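PDB 1Y9Z: alkaline serine protease from Pseudoalteromonas sp., which probably cleaves peptide bonds in proteins as a subtilisin-like serine endopeptidase of a cold-living Antarctic bacterium. Local coordinates for residues T380-Y385 / V422-Y427. Residues are numbered along the deposited sequence; the frame is centred on the assembly and turned at random.
Sequences TLVWSY and VAAKAY
The methylene chain of Lys425 lies over one face of the Tyr385 ring, a CH-pi contact in which CD stands 3.9 Å from the ring centroid and only 10° off its normal. CE, one bond further out, shifts toward an edge of the same face and comes within 3.3 Å of Tyr385 CE2. Lysine suits this place because its long aliphatic part can cover an aromatic face: the chain is extended as far as CE, and only the last torsion (chi4 -61°) bends, turning NZ aside to a salt bridge with Asp429. The tyrosine hydroxyl bonds to the backbone N of Ser17. With an alanine here instead of Tyr385, the lysine methylenes would probably lose their aromatic partner and the Ser17 amide its hydroxyl.

Val382 CG1 lies 4.0 Å from Ala424 CB and also touches the Lys425 backbone; the small alanine leaves room for the branched valine where CA atoms of Val382 and Lys425 are 5.5 Å apart.

Segments 380-385 and 422-427, on helices 368-385 and 421-430, run in the same direction, their axes 9.4 Å apart at closest and inclined at 24°. In this subtilisin-like alpha/beta domain helix 391-401 packs against both, and strand 125-128 of the mixed, largely parallel sheet touches Thr380 and Trp383.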
loop_
_atom_site.group_PDB
_atom_site.type_symbol
_atom_site.label_atom_id
_atom_site.label_comp_id
_atom_site.label_asym_id
_atom_site.label_seq_id
_atom_site.Cartn_x
_atom_site.Cartn_y
_atom_site.Cartn_z
ATOM N N THR A 380 10.864 -12.559 -2.828
ATOM C CA THR A 380 10.823 -13.476 -3.958
ATOM C C THR A 380 11.855 -13.071 -5.011
ATOM O O THR A 380 12.581 -13.916 -5.541
ATOM C CB THR A 380 9.412 -13.492 -4.592
ATOM O OG1 THR A 380 8.442 -13.819 -3.585
ATOM C CG2 THR A 380 9.333 -14.524 -5.702
ATOM N N LEU A 381 11.918 -11.776 -5.304
ATOM C CA LEU A 381 12.861 -11.248 -6.287
ATOM C C LEU A 381 14.306 -11.546 -5.892
ATOM O O LEU A 381 15.090 -12.054 -6.694
ATOM C CB LEU A 381 12.665 -9.738 -6.438
ATOM C CG LEU A 381 13.663 -8.979 -7.320
ATOM C CD1 LEU A 381 13.665 -9.544 -8.739
ATOM C CD2 LEU A 381 13.286 -7.504 -7.332
ATOM N N VAL A 382 14.652 -11.228 -4.650
ATOM C CA VAL A 382 15.999 -11.462 -4.154
ATOM C C VAL A 382 16.320 -12.952 -4.141
ATOM O O VAL A 382 17.409 -13.367 -4.538
ATOM C CB VAL A 382 16.163 -10.885 -2.731
ATOM C CG1 VAL A 382 17.499 -11.307 -2.141
ATOM C CG2 VAL A 382 16.066 -9.368 -2.779
ATOM N N TRP A 383 15.364 -13.760 -3.695
ATOM C CA TRP A 383 15.558 -15.201 -3.625
ATOM C C TRP A 383 15.805 -15.813 -5.005
ATOM O O TRP A 383 16.517 -16.810 -5.124
ATOM C CB TRP A 383 14.332 -15.856 -2.986
ATOM C CG TRP A 383 14.583 -17.194 -2.351
ATOM C CD1 TRP A 383 15.728 -17.943 -2.409
ATOM C CD2 TRP A 383 13.658 -17.941 -1.555
ATOM N NE1 TRP A 383 15.570 -19.108 -1.694
ATOM C CE2 TRP A 383 14.308 -19.131 -1.159
ATOM C CE3 TRP A 383 12.338 -17.717 -1.135
ATOM C CZ2 TRP A 383 13.683 -20.098 -0.362
ATOM C CZ3 TRP A 383 11.718 -18.679 -0.343
ATOM C CH2 TRP A 383 12.392 -19.856 0.033
ATOM N N SER A 384 15.224 -15.223 -6.047
ATOM C CA SER A 384 15.394 -15.758 -7.397
ATOM C C SER A 384 16.850 -15.729 -7.857
ATOM O O SER A 384 17.236 -16.492 -8.745
ATOM C CB SER A 384 14.515 -15.004 -8.404
ATOM O OG SER A 384 15.012 -13.708 -8.685
ATOM N N TYR A 385 17.653 -14.851 -7.261
ATOM C CA TYR A 385 19.069 -14.761 -7.615
ATOM C C TYR A 385 19.860 -15.866 -6.923
ATOM O O TYR A 385 20.957 -16.224 -7.359
ATOM C CB TYR A 385 19.666 -13.413 -7.201
ATOM C CG TYR A 385 19.343 -12.238 -8.101
ATOM C CD1 TYR A 385 18.155 -11.522 -7.960
ATOM C CD2 TYR A 385 20.255 -11.811 -9.069
ATOM C CE1 TYR A 385 17.886 -10.403 -8.750
ATOM C CE2 TYR A 385 19.995 -10.697 -9.867
ATOM C CZ TYR A 385 18.813 -9.996 -9.702
ATOM O OH TYR A 385 18.569 -8.879 -10.474
ATOM N N VAL A 422 18.374 -4.362 -3.075
ATOM C CA VAL A 422 19.750 -4.322 -3.559
ATOM C C VAL A 422 20.738 -4.853 -2.526
ATOM O O VAL A 422 21.572 -5.703 -2.834
ATOM C CB VAL A 422 20.158 -2.885 -3.947
ATOM C CG1 VAL A 422 21.599 -2.865 -4.448
ATOM C CG2 VAL A 422 19.222 -2.356 -5.019
ATOM N N ALA A 423 20.638 -4.351 -1.300
ATOM C CA ALA A 423 21.530 -4.777 -0.227
ATOM C C ALA A 423 21.339 -6.250 0.123
ATOM O O ALA A 423 22.306 -6.962 0.394
ATOM C CB ALA A 423 21.312 -3.909 1.006
ATOM N N ALA A 424 20.092 -6.707 0.121
ATOM C CA ALA A 424 19.799 -8.102 0.433
ATOM C C ALA A 424 20.438 -9.019 -0.606
ATOM O O ALA A 424 20.993 -10.064 -0.269
ATOM C CB ALA A 424 18.292 -8.322 0.476
ATOM N N LYS A 425 20.355 -8.622 -1.872
ATOM C CA LYS A 425 20.939 -9.406 -2.952
ATOM C C LYS A 425 22.452 -9.485 -2.793
ATOM O O LYS A 425 23.041 -10.560 -2.896
ATOM C CB LYS A 425 20.606 -8.781 -4.307
ATOM C CG LYS A 425 21.367 -9.406 -5.472
ATOM C CD LYS A 425 21.170 -8.613 -6.754
ATOM C CE LYS A 425 22.046 -9.151 -7.875
ATOM N NZ LYS A 425 23.498 -9.074 -7.553
ATOM N N ALA A 426 23.076 -8.336 -2.546
ATOM C CA ALA A 426 24.525 -8.269 -2.376
ATOM C C ALA A 426 24.975 -9.166 -1.226
ATOM O O ALA A 426 26.045 -9.775 -1.277
ATOM C CB ALA A 426 24.950 -6.828 -2.118
ATOM N N TYR A 427 24.146 -9.237 -0.191
ATOM C CA TYR A 427 24.420 -10.054 0.986
ATOM C C TYR A 427 24.519 -11.520 0.570
ATOM O O TYR A 427 25.509 -12.196 0.851
ATOM C CB TYR A 427 23.282 -9.877 1.995
ATOM C CG TYR A 427 23.489 -10.532 3.344
ATOM C CD1 TYR A 427 24.229 -9.902 4.343
ATOM C CD2 TYR A 427 22.898 -11.760 3.639
ATOM C CE1 TYR A 427 24.368 -10.474 5.607
ATOM C CE2 TYR A 427 23.031 -12.342 4.899
ATOM C CZ TYR A 427 23.765 -11.693 5.878
ATOM O OH TYR A 427 23.881 -12.252 7.130
#